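Local coordinates for probable fimbrial chaperone YadV (Escherichia coli K-12, PDB 5GHU), which probably acts as a periplasmic chaperone for folding pilin subunits in fimbrial biogenesis and could contribute to adhesion to various surfaces, at residues 166-178 and 190-204. Numbering follows the deposited sequence.
Sequences GDLEASGKRYPID and MKVNGLNGKANSAKV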
loop_
_atom_site.group_PDB
_atom_site.type_symbol
_atom_site.label_atom_id
_atom_site.label_comp_id
_atom_site.label_asym_id
_atom_site.label_seq_id
_atom_site.Cartn_x
_atom_site.Cartn_y
_atom_site.Cartn_z
ATOM N N GLY A 166 8.666 -1.703 -11.798
ATOM C CA GLY A 166 8.622 -2.840 -12.682
ATOM C C GLY A 166 8.920 -2.342 -14.069
ATOM O O GLY A 166 8.850 -1.142 -14.347
ATOM N N ASP A 167 9.283 -3.257 -14.949
ATOM C CA ASP A 167 9.534 -2.876 -16.343
ATOM C C ASP A 167 9.295 -4.062 -17.270
ATOM O O ASP A 167 9.235 -5.248 -16.856
ATOM C CB ASP A 167 10.998 -2.362 -16.485
ATOM C CG ASP A 167 12.041 -3.345 -15.890
ATOM O OD1 ASP A 167 12.372 -4.313 -16.581
ATOM O OD2 ASP A 167 12.502 -3.083 -14.787
ATOM N N LEU A 168 9.170 -3.740 -18.540
ATOM C CA LEU A 168 9.073 -4.716 -19.603
ATOM C C LEU A 168 10.347 -4.632 -20.429
ATOM O O LEU A 168 10.813 -3.539 -20.678
ATOM C CB LEU A 168 7.853 -4.378 -20.456
ATOM C CG LEU A 168 7.618 -5.418 -21.534
ATOM C CD1 LEU A 168 6.108 -5.560 -21.686
ATOM C CD2 LEU A 168 8.262 -4.889 -22.812
ATOM N N GLU A 169 10.915 -5.781 -20.774
ATOM C CA GLU A 169 12.142 -5.812 -21.581
ATOM C C GLU A 169 11.920 -6.605 -22.837
ATOM O O GLU A 169 11.312 -7.663 -22.820
ATOM C CB GLU A 169 13.266 -6.455 -20.777
ATOM C CG GLU A 169 14.599 -5.786 -20.844
ATOM C CD GLU A 169 15.349 -6.066 -19.562
ATOM O OE1 GLU A 169 15.189 -7.179 -19.023
ATOM O OE2 GLU A 169 16.028 -5.174 -19.062
ATOM N N ALA A 170 12.465 -6.101 -23.928
ATOM C CA ALA A 170 12.422 -6.826 -25.186
ATOM C C ALA A 170 13.578 -6.390 -26.058
ATOM O O ALA A 170 13.757 -5.201 -26.256
ATOM C CB ALA A 170 11.101 -6.570 -25.916
ATOM N N SER A 171 14.328 -7.359 -26.579
ATOM C CA SER A 171 15.429 -7.071 -27.489
ATOM C C SER A 171 16.396 -6.064 -26.860
ATOM O O SER A 171 16.899 -5.179 -27.578
ATOM C CB SER A 171 14.924 -6.515 -28.830
ATOM O OG SER A 171 13.971 -7.371 -29.459
ATOM N N GLY A 172 16.600 -6.185 -25.561
ATOM C CA GLY A 172 17.577 -5.401 -24.821
ATOM C C GLY A 172 17.132 -4.011 -24.425
ATOM O O GLY A 172 17.895 -3.243 -23.829
ATOM N N LYS A 173 15.898 -3.651 -24.777
ATOM C CA LYS A 173 15.394 -2.346 -24.435
ATOM C C LYS A 173 14.466 -2.530 -23.258
ATOM O O LYS A 173 13.723 -3.526 -23.181
ATOM C CB LYS A 173 14.654 -1.698 -25.610
ATOM C CG LYS A 173 15.635 -1.240 -26.720
ATOM C CD LYS A 173 14.872 -0.682 -27.908
ATOM C CE LYS A 173 14.801 0.846 -27.886
ATOM N NZ LYS A 173 13.914 1.380 -26.802
ATOM N N ARG A 174 14.518 -1.600 -22.322
ATOM C CA ARG A 174 13.688 -1.697 -21.119
ATOM C C ARG A 174 12.693 -0.548 -21.054
ATOM O O ARG A 174 13.053 0.608 -21.379
ATOM C CB ARG A 174 14.616 -1.685 -19.884
ATOM C CG ARG A 174 13.931 -1.748 -18.578
ATOM C CD ARG A 174 15.016 -1.911 -17.467
ATOM N NE ARG A 174 15.818 -3.120 -17.607
ATOM C CZ ARG A 174 16.879 -3.405 -16.811
ATOM N NH1 ARG A 174 17.248 -2.589 -15.850
ATOM N NH2 ARG A 174 17.583 -4.505 -16.986
ATOM N N TYR A 175 11.435 -0.873 -20.694
ATOM C CA TYR A 175 10.360 0.092 -20.670
ATOM C C TYR A 175 9.697 0.035 -19.315
ATOM O O TYR A 175 9.093 -0.956 -18.961
ATOM C CB TYR A 175 9.333 -0.226 -21.757
ATOM C CG TYR A 175 9.929 -0.366 -23.151
ATOM C CD1 TYR A 175 10.421 -1.597 -23.590
ATOM C CD2 TYR A 175 10.008 0.713 -24.004
ATOM C CE1 TYR A 175 10.970 -1.738 -24.857
ATOM C CE2 TYR A 175 10.547 0.583 -25.264
ATOM C CZ TYR A 175 11.007 -0.666 -25.698
ATOM O OH TYR A 175 11.546 -0.827 -26.974
ATOM N N PRO A 176 9.805 1.103 -18.553
ATOM C CA PRO A 176 9.196 1.100 -17.225
ATOM C C PRO A 176 7.705 0.890 -17.313
ATOM O O PRO A 176 7.075 1.445 -18.212
ATOM C CB PRO A 176 9.471 2.476 -16.687
ATOM C CG PRO A 176 10.747 2.890 -17.405
ATOM C CD PRO A 176 10.641 2.293 -18.778
ATOM N N ILE A 177 7.185 0.116 -16.365
ATOM C CA ILE A 177 5.747 -0.050 -16.205
ATOM C C ILE A 177 5.231 0.936 -15.152
ATOM O O ILE A 177 5.831 1.057 -14.097
ATOM C CB ILE A 177 5.455 -1.472 -15.757
ATOM C CG1 ILE A 177 5.908 -2.447 -16.865
ATOM C CG2 ILE A 177 3.926 -1.617 -15.442
ATOM C CD1 ILE A 177 5.979 -3.913 -16.438
ATOM N N ASP A 178 4.111 1.607 -15.422
ATOM C CA ASP A 178 3.420 2.405 -14.404
ATOM C C ASP A 178 2.694 1.447 -13.467
ATOM O O ASP A 178 1.472 1.226 -13.592
ATOM C CB ASP A 178 2.409 3.383 -15.034
ATOM C CG ASP A 178 3.070 4.514 -15.793
ATOM O OD1 ASP A 178 4.292 4.751 -15.654
ATOM O OD2 ASP A 178 2.323 5.205 -16.525
ATOM N N MET A 190 -1.869 -1.881 -16.634
ATOM C CA MET A 190 -0.765 -1.018 -16.239
ATOM C C MET A 190 -0.088 -0.605 -17.514
ATOM O O MET A 190 0.187 -1.448 -18.394
ATOM C CB MET A 190 0.206 -1.763 -15.293
ATOM C CG MET A 190 -0.467 -2.238 -14.011
ATOM S SD MET A 190 0.758 -3.164 -13.046
ATOM C CE MET A 190 -0.336 -4.162 -12.043
ATOM N N LYS A 191 0.134 0.707 -17.636
ATOM C CA LYS A 191 0.742 1.306 -18.819
ATOM C C LYS A 191 2.237 0.934 -18.940
ATOM O O LYS A 191 2.938 0.791 -17.937
ATOM C CB LYS A 191 0.591 2.832 -18.768
ATOM C CG LYS A 191 -0.834 3.301 -19.053
ATOM C CD LYS A 191 -0.918 4.827 -19.252
ATOM C CE LYS A 191 0.160 5.314 -20.232
ATOM N NZ LYS A 191 -0.019 6.729 -20.718
ATOM N N VAL A 192 2.700 0.756 -20.177
ATOM C CA VAL A 192 4.143 0.544 -20.448
ATOM C C VAL A 192 4.652 1.806 -21.126
ATOM O O VAL A 192 4.167 2.192 -22.193
ATOM C CB VAL A 192 4.419 -0.694 -21.337
ATOM C CG1 VAL A 192 5.944 -0.868 -21.590
ATOM C CG2 VAL A 192 3.864 -1.968 -20.675
ATOM N N ASN A 193 5.602 2.464 -20.488
ATOM C CA ASN A 193 6.105 3.743 -20.993
ATOM C C ASN A 193 7.089 3.606 -22.130
ATOM O O ASN A 193 8.059 2.870 -22.040
ATOM C CB ASN A 193 6.754 4.534 -19.874
ATOM C CG ASN A 193 5.776 4.944 -18.823
ATOM O OD1 ASN A 193 5.137 5.991 -18.923
ATOM N ND2 ASN A 193 5.629 4.118 -17.821
ATOM N N GLY A 194 6.833 4.337 -23.204
ATOM C CA GLY A 194 7.835 4.493 -24.246
ATOM C C GLY A 194 7.822 3.377 -25.258
ATOM O O GLY A 194 8.756 3.227 -26.028
ATOM N N LEU A 195 6.763 2.592 -25.249
ATOM C CA LEU A 195 6.626 1.459 -26.147
ATOM C C LEU A 195 5.328 1.561 -26.932
ATOM O O LEU A 195 4.238 1.637 -26.343
ATOM C CB LEU A 195 6.644 0.148 -25.366
ATOM C CG LEU A 195 6.443 -1.094 -26.229
ATOM C CD1 LEU A 195 7.551 -1.240 -27.261
ATOM C CD2 LEU A 195 6.376 -2.330 -25.331
ATOM N N ASN A 196 5.445 1.533 -28.253
ATOM C CA ASN A 196 4.290 1.728 -29.126
ATOM C C ASN A 196 3.307 0.558 -29.115
ATOM O O ASN A 196 2.106 0.755 -28.936
ATOM C CB ASN A 196 4.761 1.998 -30.558
ATOM N N GLY A 197 3.801 -0.656 -29.326
ATOM C CA GLY A 197 2.929 -1.817 -29.339
ATOM C C GLY A 197 3.654 -3.059 -28.871
ATOM O O GLY A 197 4.854 -2.992 -28.598
ATOM N N LYS A 198 2.935 -4.180 -28.777
ATOM C CA LYS A 198 3.525 -5.454 -28.371
ATOM C C LYS A 198 4.899 -5.697 -29.026
ATOM O O LYS A 198 5.098 -5.509 -30.229
ATOM C CB LYS A 198 2.573 -6.609 -28.692
ATOM N N ALA A 199 5.856 -6.068 -28.192
ATOM C CA ALA A 199 7.188 -6.452 -28.613
ATOM C C ALA A 199 7.326 -7.963 -28.570
ATOM O O ALA A 199 6.732 -8.624 -27.715
ATOM C CB ALA A 199 8.213 -5.812 -27.711
ATOM N N ASN A 200 8.128 -8.509 -29.465
ATOM C CA ASN A 200 8.408 -9.935 -29.470
ATOM C C ASN A 200 9.250 -10.394 -28.286
ATOM O O ASN A 200 10.229 -9.737 -27.901
ATOM C CB ASN A 200 9.132 -10.326 -30.761
ATOM C CG ASN A 200 8.330 -10.005 -31.996
ATOM O OD1 ASN A 200 7.100 -10.018 -31.970
ATOM N ND2 ASN A 200 9.022 -9.711 -33.090
ATOM N N SER A 201 8.868 -11.541 -27.737
ATOM C CA SER A 201 9.596 -12.214 -26.668
ATOM C C SER A 201 9.866 -11.297 -25.490
ATOM O O SER A 201 10.983 -11.228 -24.997
ATOM C CB SER A 201 10.904 -12.785 -27.192
ATOM O OG SER A 201 10.632 -13.712 -28.231
ATOM N N ALA A 202 8.837 -10.601 -25.036
ATOM C CA ALA A 202 9.026 -9.636 -23.961
ATOM C C ALA A 202 8.977 -10.331 -22.618
ATOM O O ALA A 202 8.307 -11.378 -22.452
ATOM C CB ALA A 202 7.986 -8.586 -24.019
ATOM N N LYS A 203 9.662 -9.735 -21.664
ATOM C CA LYS A 203 9.620 -10.252 -20.286
ATOM C C LYS A 203 9.273 -9.124 -19.340
ATOM O O LYS A 203 9.755 -8.000 -19.490
ATOM C CB LYS A 203 10.977 -10.850 -19.872
ATOM C CG LYS A 203 11.649 -11.705 -20.909
ATOM C CD LYS A 203 12.987 -12.252 -20.393
ATOM C CE LYS A 203 14.197 -11.377 -20.793
ATOM N NZ LYS A 203 14.623 -10.375 -19.765
ATOM N N VAL A 204 8.520 -9.464 -18.283
ATOM C CA VAL A 204 8.233 -8.517 -17.222
ATOM C C VAL A 204 9.142 -8.781 -16.048
ATOM O O VAL A 204 9.432 -9.944 -15.738
ATOM C CB VAL A 204 6.740 -8.635 -16.778
ATOM C CG1 VAL A 204 6.446 -7.811 -15.528
ATOM C CG2 VAL A 204 5.894 -8.176 -17.925
HETATM O O HOH W 1 11.926 -6.785 -17.748
HETATM O O HOH W 2 13.823 -8.670 -17.430
HETATM O O HOH W 3 13.172 -9.787 -26.584
HETATM O O HOH W 4 11.520 -7.475 -29.563
HETATM O O HOH W 5 -0.601 2.123 -15.255
#
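In Asn-193 and Asp-178 the side-chain CG lies anti to the carbonyl carbon (chi1 -65° and -70°), and this brings the two side chains together, crossing at about a right angle. Asn-193 ND2 donates to Asp-178 OD1 at 2.6 Å, arriving from above the carboxylate plane. The same ND2 donates to Pro-176 O at 3.1 Å. Asn-193 N also bonds Pro-176 O, almost in line with the carbonyl, so that one oxygen takes two donors. Tyr-175 lays one ring face under Leu-195 CB, a CH-pi contact of 4.0 Å to the ring centroid. Asn-193 O sits at the ring edge. Leu-168 has CG anti to its own N (chi1 -176°), and its CD2 reaches Ala-202 CB at 3.9 Å and Leu-195 CD2. Trp-142 of strand 139-143 touches all three of these residues. Ala-170 CB and Ala-199 CB pack tightly at 3.5 Å.

Glu-169 and Lys-203 form an antiparallel hydrogen-bonded pair. Arg-174 NE and NH2 both hold Glu-169 OE2, in the guanidinium plane. Lys-203 NZ forms a salt bridge with Glu-169 OE1 at 3.3 Å, its hydrogen bond weak. A water donates to that OE1 and accepts weakly from NZ. Hairpin 166-176 and the residues just after it, through Asp-178, are thus joined to strand 203-209 and to the loop after strand 186-191, within the immunoglobulin-like C-terminal domain. The chemistry is divided: Leu-168 and Ala-202 pack inward against Trp-142, while the Glu-169 carboxylate probably has its negative charge balanced by two basic side chains.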